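Thiamine-monophosphate kinase (Stenotrophomonas maltophilia, PDB 6XEP) probably catalyses the ATP-dependent phosphorylation of thiamine monophosphate to thiamine diphosphate, the active form of vitamin B1, with magnesium ions as cofactor. Local coordinates at residues V164-L177 / L250-D264. Numbering follows the deposited sequence.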
# COMPACT_ATOMS: atom_id res chain seq x y z
N VAL A 164 -10.27 19.80 20.41
CA VAL A 164 -9.09 19.37 19.66
C VAL A 164 -8.01 18.90 20.65
O VAL A 164 -7.88 19.44 21.75
CB VAL A 164 -8.56 20.48 18.72
CG1 VAL A 164 -7.98 21.66 19.50
CG2 VAL A 164 -7.54 19.90 17.73
N SER A 165 -7.26 17.89 20.24
CA SER A 165 -6.21 17.33 21.09
C SER A 165 -4.90 18.08 20.89
O SER A 165 -4.69 18.74 19.88
CB SER A 165 -6.01 15.84 20.79
OG SER A 165 -5.57 15.64 19.43
N GLY A 166 -4.02 17.97 21.89
CA GLY A 166 -2.65 18.47 21.75
C GLY A 166 -2.58 19.97 21.51
O GLY A 166 -3.21 20.78 22.20
N THR A 167 -1.74 20.34 20.55
CA THR A 167 -1.52 21.73 20.17
C THR A 167 -1.61 21.82 18.66
O THR A 167 -1.42 20.83 17.95
CB THR A 167 -0.15 22.26 20.64
OG1 THR A 167 0.89 21.41 20.12
CG2 THR A 167 -0.07 22.29 22.17
N LEU A 168 -1.90 23.02 18.16
CA LEU A 168 -2.08 23.22 16.73
C LEU A 168 -1.05 24.20 16.20
O LEU A 168 -0.83 25.26 16.81
CB LEU A 168 -3.49 23.77 16.43
CG LEU A 168 -4.64 22.79 16.69
CD1 LEU A 168 -5.98 23.50 16.42
CD2 LEU A 168 -4.50 21.56 15.82
N GLY A 169 -0.45 23.86 15.06
CA GLY A 169 0.39 24.78 14.32
C GLY A 169 1.88 24.60 14.51
O GLY A 169 2.66 25.30 13.85
N ASP A 170 2.30 23.69 15.40
CA ASP A 170 3.72 23.52 15.67
C ASP A 170 4.49 23.11 14.41
O ASP A 170 5.56 23.66 14.10
CB ASP A 170 3.92 22.46 16.73
CG ASP A 170 3.46 22.90 18.10
OD1 ASP A 170 3.39 24.13 18.37
OD2 ASP A 170 3.21 22.00 18.92
N ALA A 171 3.99 22.10 13.71
CA ALA A 171 4.68 21.64 12.51
C ALA A 171 4.79 22.77 11.49
O ALA A 171 5.86 22.99 10.90
CB ALA A 171 3.96 20.42 11.92
N ALA A 172 3.70 23.50 11.26
CA ALA A 172 3.73 24.62 10.33
C ALA A 172 4.74 25.67 10.77
O ALA A 172 5.43 26.26 9.94
CB ALA A 172 2.34 25.25 10.20
N GLY A 173 4.81 25.92 12.08
CA GLY A 173 5.81 26.86 12.59
C GLY A 173 7.23 26.42 12.30
O GLY A 173 8.06 27.21 11.86
N ALA A 174 7.54 25.14 12.57
CA ALA A 174 8.86 24.63 12.23
C ALA A 174 9.14 24.77 10.73
O ALA A 174 10.24 25.14 10.33
CB ALA A 174 8.99 23.16 12.65
N LEU A 175 8.15 24.44 9.89
CA LEU A 175 8.33 24.57 8.44
C LEU A 175 8.63 26.01 8.05
O LEU A 175 9.53 26.27 7.24
CB LEU A 175 7.09 24.06 7.71
CG LEU A 175 7.22 23.79 6.20
CD1 LEU A 175 8.21 22.65 5.95
CD2 LEU A 175 5.87 23.49 5.55
N ARG A 176 7.91 26.97 8.63
CA ARG A 176 8.16 28.37 8.33
C ARG A 176 9.56 28.79 8.76
O ARG A 176 10.27 29.48 8.01
CB ARG A 176 7.11 29.25 9.02
CG ARG A 176 5.82 29.44 8.27
CD ARG A 176 4.85 30.17 9.17
NE ARG A 176 3.56 30.46 8.56
CZ ARG A 176 3.13 31.69 8.32
NH1 ARG A 176 3.89 32.73 8.62
NH2 ARG A 176 1.94 31.88 7.76
N LEU A 177 9.96 28.44 9.99
CA LEU A 177 11.31 28.77 10.43
C LEU A 177 12.35 28.14 9.52
O LEU A 177 13.35 28.78 9.17
CB LEU A 177 11.52 28.32 11.88
CG LEU A 177 10.67 29.09 12.89
CD1 LEU A 177 10.72 28.36 14.23
CD2 LEU A 177 11.17 30.51 13.05
N LEU A 250 -7.71 28.48 20.78
CA LEU A 250 -6.93 27.42 20.17
C LEU A 250 -5.73 27.08 21.05
O LEU A 250 -5.11 27.99 21.62
CB LEU A 250 -6.46 27.85 18.78
CG LEU A 250 -7.55 28.07 17.73
CD1 LEU A 250 -6.89 28.50 16.42
CD2 LEU A 250 -8.38 26.82 17.54
N PRO A 251 -5.37 25.78 21.20
CA PRO A 251 -4.20 25.41 22.00
C PRO A 251 -2.91 25.68 21.22
O PRO A 251 -2.61 25.01 20.24
CB PRO A 251 -4.41 23.90 22.24
CG PRO A 251 -5.19 23.46 21.05
CD PRO A 251 -6.14 24.60 20.78
N ILE A 252 -2.15 26.65 21.69
CA ILE A 252 -0.92 27.06 21.03
C ILE A 252 0.23 26.77 21.98
O ILE A 252 0.21 27.19 23.15
CB ILE A 252 -0.99 28.53 20.59
CG1 ILE A 252 -2.00 28.66 19.45
CG2 ILE A 252 0.38 29.04 20.13
CD1 ILE A 252 -2.36 30.06 19.04
N SER A 253 1.23 26.03 21.49
CA SER A 253 2.31 25.60 22.35
C SER A 253 3.17 26.77 22.80
O SER A 253 3.17 27.85 22.19
CB SER A 253 3.19 24.56 21.64
OG SER A 253 3.96 25.17 20.63
N HIS A 254 3.90 26.55 23.90
CA HIS A 254 4.86 27.54 24.37
C HIS A 254 5.81 27.94 23.25
O HIS A 254 6.02 29.13 22.98
CB HIS A 254 5.64 26.96 25.55
CG HIS A 254 6.66 27.89 26.12
ND1 HIS A 254 6.34 28.86 27.05
CD2 HIS A 254 7.99 28.00 25.90
CE1 HIS A 254 7.43 29.52 27.38
NE2 HIS A 254 8.45 29.02 26.70
N ALA A 255 6.38 26.94 22.57
CA ALA A 255 7.40 27.21 21.56
C ALA A 255 6.83 27.99 20.38
O ALA A 255 7.48 28.92 19.88
CB ALA A 255 8.03 25.90 21.09
N LEU A 256 5.64 27.62 19.93
CA LEU A 256 5.04 28.33 18.81
C LEU A 256 4.77 29.78 19.17
O LEU A 256 5.11 30.69 18.42
CB LEU A 256 3.75 27.63 18.37
CG LEU A 256 3.13 28.22 17.09
CD1 LEU A 256 4.14 28.12 15.94
CD2 LEU A 256 1.83 27.53 16.70
N ARG A 257 4.22 30.01 20.36
CA ARG A 257 3.99 31.39 20.78
C ARG A 257 5.30 32.15 20.96
O ARG A 257 5.37 33.34 20.66
CB ARG A 257 3.16 31.40 22.07
CG ARG A 257 2.12 32.50 22.08
CD ARG A 257 1.37 32.56 23.40
NE ARG A 257 0.20 31.68 23.49
CZ ARG A 257 -0.97 31.91 22.90
NH1 ARG A 257 -1.14 32.98 22.13
NH2 ARG A 257 -1.98 31.07 23.07
N GLU A 258 6.36 31.47 21.41
CA GLU A 258 7.63 32.15 21.67
C GLU A 258 8.37 32.50 20.38
O GLU A 258 9.02 33.55 20.32
CB GLU A 258 8.51 31.28 22.56
CG GLU A 258 9.67 32.03 23.17
CD GLU A 258 9.25 32.94 24.30
OE1 GLU A 258 9.98 33.91 24.59
OE2 GLU A 258 8.18 32.69 24.91
N LEU A 259 8.31 31.65 19.36
CA LEU A 259 9.19 31.78 18.21
C LEU A 259 8.53 32.41 16.99
O LEU A 259 9.24 32.86 16.08
CB LEU A 259 9.75 30.41 17.81
CG LEU A 259 10.69 29.76 18.83
CD1 LEU A 259 11.22 28.44 18.30
CD2 LEU A 259 11.83 30.71 19.22
N LEU A 260 7.20 32.44 16.93
CA LEU A 260 6.49 33.06 15.83
C LEU A 260 5.68 34.23 16.36
O LEU A 260 5.22 34.23 17.50
CB LEU A 260 5.56 32.06 15.11
CG LEU A 260 6.21 31.14 14.07
CD1 LEU A 260 7.14 30.12 14.72
CD2 LEU A 260 5.15 30.46 13.23
N GLY A 261 5.53 35.25 15.52
CA GLY A 261 4.71 36.39 15.90
C GLY A 261 3.26 36.00 16.07
O GLY A 261 2.81 34.92 15.68
N ARG A 262 2.50 36.91 16.66
CA ARG A 262 1.10 36.64 17.00
C ARG A 262 0.29 36.24 15.76
O ARG A 262 -0.47 35.27 15.80
CB ARG A 262 0.54 37.89 17.69
CG ARG A 262 -0.95 38.12 17.64
CD ARG A 262 -1.23 39.55 18.14
NE ARG A 262 -0.40 40.56 17.49
CZ ARG A 262 0.54 41.30 18.10
NH1 ARG A 262 1.25 42.18 17.40
NH2 ARG A 262 0.77 41.17 19.40
N ASP A 263 0.45 36.96 14.65
CA ASP A 263 -0.32 36.66 13.45
C ASP A 263 0.14 35.34 12.81
O ASP A 263 -0.69 34.50 12.45
CB ASP A 263 -0.20 37.80 12.44
CG ASP A 263 -0.93 39.07 12.89
OD1 ASP A 263 -1.72 39.03 13.86
OD2 ASP A 263 -0.73 40.12 12.25
N ASP A 264 1.45 35.16 12.65
CA ASP A 264 1.97 33.92 12.08
C ASP A 264 1.57 32.71 12.92
O ASP A 264 1.18 31.67 12.39
CB ASP A 264 3.49 33.97 11.95
CG ASP A 264 3.96 34.98 10.90
OD1 ASP A 264 3.13 35.51 10.15
OD2 ASP A 264 5.19 35.23 10.85
O HOH W 1 1.05 25.04 19.04
O HOH W 2 6.66 33.28 9.49
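With OG held between backbone N and carbonyl carbon (chi1 72°), S253 faces D170, whose CG is anti to its carbonyl carbon, beside its backbone N, a turn that leaves OD1 toward the serine. S253 OG donates to D170 OD1 over 2.6 Å, arriving on the syn side, 28° out of the carboxylate plane. The same hydroxyl accepts from L256 N at 3.1 Å, the N-cap bond of helix 254-259, so one oxygen ties that helix start to the first turn of helix 170-179. Water 1 donates to D170 OD1 and L168 O and accepts from S253 N. D170 OD2 accepts from T167 OG1, above the carboxylate plane, and forms a salt bridge with R200 NE that probably helps keep the carboxylate ionised. Within the PurM-like C-terminal domain, the bond from L168 N to P251 O (3.0 Å) and the packing of V164 CG1 on P251 CG (3.7 Å) join the exit of strand 161-165 to the loop entering helix 254-259. The axes of segments 170-177 and 254-259 run 38° from parallel, 9.8 Å apart at closest approach. G173, lacking a side chain on the face toward helix 254-259, lets leucines reach its backbone: its CA touches L260 CD2 at 3.7 Å and L256 CD1 at 3.9 Å. R176, extended from CG to NE, puts NH1 3.3 Å from D264 OD1, a long salt bridge; water 2 accepts from NH1 and donates to D264 OD2, while NH2 pairs with D267.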